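Local coordinates for protein histidine phosphotransferase (Caulobacter crescentus, PDB 2OOC) that probably relays phosphoryl groups between signalling proteins through a histidine of its helical bundle, in a pathway controlling stalk biogenesis, at residues G9-A21 with G61-E73. Numbering follows the deposited sequence.
Sequences GAVDFAYLEGFAA and GAARGVGAFNLGE
Y15 and F69 form a T-shaped (edge-to-face) pair: CZ of F69 points at the middle of one face of the Y15 ring, 3.6 Å from Y15 CD2, and the planes stand at 88°. Y15 reaches across because its CG lies anti to the backbone N (chi1 -179°), which carries the ring from helix 13-19 over the C-terminal end of helix 52-66. At its edge, near the ring plane, Y15 CE1 comes within 3.6 Å of G65 O, while CD1 lies against the G67 backbone. The other ring, that of F69, has G67 CA over one face. With an alanine at F69, the Y15 face would probably lose its aromatic partner and G67 its cover, leaving the phenol freer to turn. Two waters extend the grip of Y15 OH, one donating to G65 O and the other to R64 O.

One direct hydrogen bond joins the backbones: D12 N donates to G67 O (2.9 Å) almost straight, from above the carbonyl plane. The D12 carboxylate turns to its own helix instead, N-capping it through weak bonds from A14 N and Y15 N. A10 O accepts from two further waters, which in turn take N70 N and L71 N at the start of helix 69-79.

On the inner side V11 CG2 meets A68 CB in an apolar contact at 4.1 Å. L16 CB packs against the carbonyl of V66, 3.6 Å from V66 O, in van der Waals contact; the L16 and V66 side chains both continue onto V30 of helix 24-41. G67, with positive phi, approaches D12 and Y15 so closely that a CB would strike D12 O.

The short N-terminal helix thus packs crosswise, at 79° to helix 61-66, over the short connection at G67 and A68 between helix 52-66 and helix 69-79, two helices of the antiparallel bundle characteristic of Hpt domains.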
ATOM      1  N   GLY A   9       3.894  12.026   3.669  1.00 48.93           N
ATOM      2  CA  GLY A   9       3.705  11.155   2.472  1.00 46.20           C
ATOM      3  C   GLY A   9       4.058   9.698   2.757  1.00 42.01           C
ATOM      4  O   GLY A   9       5.213   9.362   2.907  1.00 47.78           O
ATOM      5  N   ALA A  10       3.062   8.829   2.844  1.00 32.15           N
ATOM      6  CA  ALA A  10       3.295   7.369   2.956  1.00 29.96           C
ATOM      7  C   ALA A  10       3.802   6.770   1.645  1.00 27.97           C
ATOM      8  O   ALA A  10       4.559   5.757   1.637  1.00 30.08           O
ATOM      9  CB  ALA A  10       1.967   6.656   3.405  1.00 27.72           C
ATOM     10  N   VAL A  11       3.360   7.334   0.525  1.00 25.81           N
ATOM     11  CA  VAL A  11       3.638   6.745  -0.794  1.00 26.28           C
ATOM     12  C   VAL A  11       4.474   7.679  -1.642  1.00 28.69           C
ATOM     13  O   VAL A  11       4.170   8.846  -1.754  1.00 27.00           O
ATOM     14  CB  VAL A  11       2.355   6.387  -1.491  1.00 25.58           C
ATOM     15  CG1 VAL A  11       2.574   5.729  -2.831  1.00 26.12           C
ATOM     16  CG2 VAL A  11       1.551   5.424  -0.629  1.00 27.98           C
ATOM     17  N   ASP A  12       5.536   7.125  -2.235  1.00 25.81           N
ATOM     18  CA  ASP A  12       6.390   7.876  -3.122  1.00 27.74           C
ATOM     19  C   ASP A  12       5.795   7.846  -4.487  1.00 26.00           C
ATOM     20  O   ASP A  12       6.045   6.881  -5.258  1.00 25.02           O
ATOM     21  CB  ASP A  12       7.787   7.207  -3.148  1.00 28.52           C
ATOM     22  CG  ASP A  12       8.811   8.079  -3.774  1.00 33.34           C
ATOM     23  OD1 ASP A  12       8.415   8.884  -4.657  1.00 31.87           O
ATOM     24  OD2 ASP A  12       9.998   7.926  -3.387  1.00 41.28           O
ATOM     25  N   PHE A  13       4.969   8.833  -4.845  1.00 23.85           N
ATOM     26  CA  PHE A  13       4.252   8.735  -6.089  1.00 23.74           C
ATOM     27  C   PHE A  13       5.173   8.928  -7.297  1.00 24.25           C
ATOM     28  O   PHE A  13       4.873   8.508  -8.418  1.00 27.36           O
ATOM     29  CB  PHE A  13       3.016   9.680  -6.125  1.00 26.33           C
ATOM     30  CG  PHE A  13       1.892   9.197  -5.266  1.00 26.21           C
ATOM     31  CD1 PHE A  13       1.159   8.087  -5.620  1.00 27.31           C
ATOM     32  CD2 PHE A  13       1.609   9.818  -4.109  1.00 28.90           C
ATOM     33  CE1 PHE A  13       0.099   7.630  -4.781  1.00 28.31           C
ATOM     34  CE2 PHE A  13       0.586   9.353  -3.306  1.00 25.36           C
ATOM     35  CZ  PHE A  13      -0.152   8.286  -3.626  1.00 27.99           C
ATOM     36  N   ALA A  14       6.349   9.539  -7.057  1.00 23.58           N
ATOM     37  CA  ALA A  14       7.341   9.634  -8.140  1.00 25.02           C
ATOM     38  C   ALA A  14       7.788   8.234  -8.590  1.00 21.69           C
ATOM     39  O   ALA A  14       7.978   7.951  -9.790  1.00 22.04           O
ATOM     40  CB  ALA A  14       8.507  10.433  -7.669  1.00 23.92           C
ATOM     41  N   TYR A  15       7.967   7.337  -7.624  1.00 23.72           N
ATOM     42  CA  TYR A  15       8.337   5.945  -7.912  1.00 23.88           C
ATOM     43  C   TYR A  15       7.292   5.265  -8.766  1.00 21.94           C
ATOM     44  O   TYR A  15       7.564   4.683  -9.814  1.00 23.99           O
ATOM     45  CB  TYR A  15       8.595   5.181  -6.605  1.00 23.35           C
ATOM     46  CG  TYR A  15       9.015   3.752  -6.820  1.00 21.06           C
ATOM     47  CD1 TYR A  15       8.054   2.764  -7.038  1.00 22.11           C
ATOM     48  CD2 TYR A  15      10.357   3.383  -6.855  1.00 22.96           C
ATOM     49  CE1 TYR A  15       8.425   1.468  -7.307  1.00 24.39           C
ATOM     50  CE2 TYR A  15      10.738   2.075  -7.110  1.00 22.52           C
ATOM     51  CZ  TYR A  15       9.743   1.134  -7.327  1.00 23.68           C
ATOM     52  OH  TYR A  15      10.184  -0.143  -7.526  1.00 25.74           O
ATOM     53  N   LEU A  16       6.038   5.430  -8.341  1.00 23.68           N
ATOM     54  CA  LEU A  16       4.955   4.809  -9.097  1.00 26.63           C
ATOM     55  C   LEU A  16       4.800   5.404 -10.508  1.00 23.96           C
ATOM     56  O   LEU A  16       4.657   4.691 -11.503  1.00 24.80           O
ATOM     57  CB  LEU A  16       3.652   4.957  -8.325  1.00 30.66           C
ATOM     58  CG  LEU A  16       2.528   4.163  -9.001  1.00 33.85           C
ATOM     59  CD1 LEU A  16       2.934   2.716  -9.357  1.00 35.40           C
ATOM     60  CD2 LEU A  16       1.350   4.228  -8.063  1.00 39.64           C
ATOM     61  N   GLU A  17       4.922   6.734 -10.611  1.00 24.07           N
ATOM     62  CA  GLU A  17       4.847   7.354 -11.898  1.00 26.19           C
ATOM     63  C   GLU A  17       5.987   6.903 -12.767  1.00 23.03           C
ATOM     64  O   GLU A  17       5.871   6.693 -13.973  1.00 23.77           O
ATOM     65  CB  GLU A  17       4.815   8.898 -11.722  1.00 24.38           C
ATOM     66  CG  GLU A  17       3.542   9.370 -11.076  1.00 23.50           C
ATOM     67  CD  GLU A  17       3.584  10.751 -10.503  1.00 38.27           C
ATOM     68  OE1 GLU A  17       4.688  11.364 -10.518  1.00 38.03           O
ATOM     69  OE2 GLU A  17       2.504  11.201 -10.008  1.00 33.31           O
ATOM     70  N   GLY A  18       7.196   6.711 -12.198  1.00 22.56           N
ATOM     71  CA  GLY A  18       8.269   6.141 -13.011  1.00 21.17           C
ATOM     72  C   GLY A  18       8.014   4.707 -13.516  1.00 20.53           C
ATOM     73  O   GLY A  18       8.383   4.390 -14.612  1.00 22.48           O
ATOM     74  N   PHE A  19       7.521   3.872 -12.631  1.00 23.39           N
ATOM     75  CA  PHE A  19       7.100   2.504 -12.991  1.00 25.89           C
ATOM     76  C   PHE A  19       6.142   2.530 -14.200  1.00 26.50           C
ATOM     77  O   PHE A  19       6.269   1.762 -15.130  1.00 28.53           O
ATOM     78  CB  PHE A  19       6.425   1.874 -11.804  1.00 25.70           C
ATOM     79  CG  PHE A  19       6.052   0.449 -12.024  1.00 32.02           C
ATOM     80  CD1 PHE A  19       4.821   0.104 -12.588  1.00 34.39           C
ATOM     81  CD2 PHE A  19       6.976  -0.562 -11.732  1.00 33.97           C
ATOM     82  CE1 PHE A  19       4.506  -1.205 -12.867  1.00 43.45           C
ATOM     83  CE2 PHE A  19       6.651  -1.884 -11.957  1.00 45.90           C
ATOM     84  CZ  PHE A  19       5.415  -2.216 -12.529  1.00 40.51           C
ATOM     85  N   ALA A  20       5.311   3.560 -14.202  1.00 27.19           N
ATOM     86  CA  ALA A  20       4.328   3.809 -15.279  1.00 25.47           C
ATOM     87  C   ALA A  20       4.900   4.533 -16.477  1.00 28.09           C
ATOM     88  O   ALA A  20       4.188   4.818 -17.455  1.00 27.53           O
ATOM     89  CB  ALA A  20       3.199   4.574 -14.664  1.00 24.71           C
ATOM     90  N   ALA A  21       6.187   4.882 -16.452  1.00 25.72           N
ATOM     91  CA  ALA A  21       6.813   5.730 -17.454  1.00 24.55           C
ATOM     92  C   ALA A  21       5.951   7.031 -17.683  1.00 27.50           C
ATOM     93  O   ALA A  21       5.850   7.561 -18.787  1.00 30.05           O
ATOM     94  CB  ALA A  21       7.109   4.968 -18.771  1.00 26.91           C
ATOM     95  N   GLY A  61       5.333  -6.985  -0.164  1.00 22.44           N
ATOM     96  CA  GLY A  61       5.721  -6.929  -1.560  1.00 25.56           C
ATOM     97  C   GLY A  61       4.884  -5.961  -2.381  1.00 25.95           C
ATOM     98  O   GLY A  61       5.403  -5.271  -3.299  1.00 23.11           O
ATOM     99  N   ALA A  62       3.591  -5.877  -2.066  1.00 23.09           N
ATOM    100  CA  ALA A  62       2.688  -4.953  -2.779  1.00 22.19           C
ATOM    101  C   ALA A  62       3.107  -3.536  -2.502  1.00 22.61           C
ATOM    102  O   ALA A  62       3.112  -2.662  -3.377  1.00 23.39           O
ATOM    103  CB  ALA A  62       1.257  -5.127  -2.365  1.00 24.45           C
ATOM    104  N   ALA A  63       3.435  -3.321  -1.260  1.00 20.31           N
ATOM    105  CA  ALA A  63       3.888  -1.992  -0.836  1.00 21.05           C
ATOM    106  C   ALA A  63       5.133  -1.519  -1.592  1.00 23.00           C
ATOM    107  O   ALA A  63       5.229  -0.387  -2.117  1.00 23.46           O
ATOM    108  CB  ALA A  63       4.155  -1.943   0.710  1.00 21.72           C
ATOM    109  N   ARG A  64       6.116  -2.394  -1.618  1.00 23.17           N
ATOM    110  CA  ARG A  64       7.382  -2.051  -2.280  1.00 26.56           C
ATOM    111  C   ARG A  64       7.165  -1.918  -3.779  1.00 28.73           C
ATOM    112  O   ARG A  64       7.870  -1.156  -4.445  1.00 32.45           O
ATOM    113  CB  ARG A  64       8.459  -3.073  -1.899  1.00 27.01           C
ATOM    114  CG  ARG A  64       8.917  -2.857  -0.485  1.00 27.87           C
ATOM    115  CD  ARG A  64       9.810  -3.929   0.045  1.00 28.83           C
ATOM    116  NE  ARG A  64      10.375  -3.572   1.332  1.00 31.90           N
ATOM    117  CZ  ARG A  64      11.084  -4.456   2.031  1.00 42.98           C
ATOM    118  NH1 ARG A  64      11.232  -5.698   1.573  1.00 36.63           N
ATOM    119  NH2 ARG A  64      11.637  -4.098   3.169  1.00 41.05           N
ATOM    120  N   GLY A  65       6.141  -2.576  -4.290  1.00 25.69           N
ATOM    121  CA  GLY A  65       5.821  -2.549  -5.699  1.00 30.45           C
ATOM    122  C   GLY A  65       5.312  -1.211  -6.141  1.00 31.17           C
ATOM    123  O   GLY A  65       5.570  -0.788  -7.255  1.00 35.57           O
ATOM    124  N   VAL A  66       4.547  -0.547  -5.283  1.00 28.88           N
ATOM    125  CA  VAL A  66       3.925   0.743  -5.582  1.00 29.10           C
ATOM    126  C   VAL A  66       4.562   1.984  -4.982  1.00 28.35           C
ATOM    127  O   VAL A  66       4.076   3.101  -5.213  1.00 31.65           O
ATOM    128  CB  VAL A  66       2.461   0.702  -5.209  1.00 28.30           C
ATOM    129  CG1 VAL A  66       1.836  -0.556  -5.859  1.00 31.63           C
ATOM    130  CG2 VAL A  66       2.187   0.832  -3.657  1.00 25.56           C
ATOM    131  N   GLY A  67       5.650   1.853  -4.236  1.00 25.59           N
ATOM    132  CA  GLY A  67       6.271   3.014  -3.656  1.00 25.25           C
ATOM    133  C   GLY A  67       5.860   3.306  -2.229  1.00 24.38           C
ATOM    134  O   GLY A  67       6.215   4.344  -1.736  1.00 22.60           O
ATOM    135  N   ALA A  68       5.150   2.419  -1.542  1.00 22.64           N
ATOM    136  CA  ALA A  68       4.766   2.582  -0.117  1.00 22.05           C
ATOM    137  C   ALA A  68       5.899   2.007   0.691  1.00 22.63           C
ATOM    138  O   ALA A  68       5.774   0.952   1.332  1.00 21.12           O
ATOM    139  CB  ALA A  68       3.446   1.879   0.198  1.00 22.45           C
ATOM    140  N   PHE A  69       7.028   2.697   0.653  1.00 21.98           N
ATOM    141  CA  PHE A  69       8.271   2.139   1.207  1.00 23.32           C
ATOM    142  C   PHE A  69       8.233   2.032   2.710  1.00 23.79           C
ATOM    143  O   PHE A  69       8.750   1.051   3.243  1.00 22.03           O
ATOM    144  CB  PHE A  69       9.512   2.892   0.692  1.00 26.04           C
ATOM    145  CG  PHE A  69       9.728   2.670  -0.769  1.00 23.90           C
ATOM    146  CD1 PHE A  69       9.879   1.387  -1.248  1.00 27.78           C
ATOM    147  CD2 PHE A  69       9.678   3.720  -1.670  1.00 28.18           C
ATOM    148  CE1 PHE A  69      10.029   1.130  -2.608  1.00 33.22           C
ATOM    149  CE2 PHE A  69       9.842   3.459  -3.030  1.00 28.39           C
ATOM    150  CZ  PHE A  69       9.998   2.178  -3.476  1.00 31.16           C
ATOM    151  N   ASN A  70       7.639   3.026   3.380  1.00 23.66           N
ATOM    152  CA  ASN A  70       7.516   2.935   4.836  1.00 22.26           C
ATOM    153  C   ASN A  70       6.702   1.695   5.260  1.00 20.81           C
ATOM    154  O   ASN A  70       7.098   0.969   6.147  1.00 22.23           O
ATOM    155  CB  ASN A  70       6.867   4.173   5.404  1.00 23.18           C
ATOM    156  CG  ASN A  70       6.553   4.020   6.937  1.00 35.35           C
ATOM    157  OD1 ASN A  70       7.492   3.948   7.777  1.00 42.94           O
ATOM    158  ND2 ASN A  70       5.249   3.932   7.289  1.00 37.37           N
ATOM    159  N   LEU A  71       5.577   1.438   4.568  1.00 20.91           N
ATOM    160  CA  LEU A  71       4.784   0.256   4.847  1.00 21.80           C
ATOM    161  C   LEU A  71       5.601  -1.007   4.660  1.00 21.04           C
ATOM    162  O   LEU A  71       5.563  -1.948   5.428  1.00 21.54           O
ATOM    163  CB  LEU A  71       3.547   0.276   3.994  1.00 19.46           C
ATOM    164  CG  LEU A  71       2.696  -0.982   3.910  1.00 21.36           C
ATOM    165  CD1 LEU A  71       2.193  -1.327   5.320  1.00 21.01           C
ATOM    166  CD2 LEU A  71       1.491  -0.821   2.954  1.00 19.69           C
ATOM    167  N   GLY A  72       6.364  -1.086   3.570  1.00 18.63           N
ATOM    168  CA  GLY A  72       7.254  -2.189   3.371  1.00 20.35           C
ATOM    169  C   GLY A  72       8.215  -2.415   4.518  1.00 21.93           C
ATOM    170  O   GLY A  72       8.382  -3.542   4.953  1.00 21.68           O
ATOM    171  N   GLU A  73       8.804  -1.347   5.004  1.00 21.23           N
ATOM    172  CA  GLU A  73       9.712  -1.428   6.159  1.00 22.08           C
ATOM    173  C   GLU A  73       9.029  -1.905   7.397  1.00 22.02           C
ATOM    174  O   GLU A  73       9.576  -2.701   8.135  1.00 22.45           O
ATOM    175  CB  GLU A  73      10.399  -0.098   6.436  1.00 25.92           C
ATOM    176  CG  GLU A  73      11.341   0.324   5.341  1.00 33.75           C
TER
HETATM  177  O   HOH W   1       4.151   3.485   3.086  1.00 22.53           O
HETATM  178  O   HOH W   2       7.042   5.588   2.197  1.00 31.61           O
HETATM  179  O   HOH W   3       8.280  -1.890  -8.359  1.00 35.75           O
HETATM  180  O   HOH W   4      10.620  -1.471  -5.236  1.00 44.57           O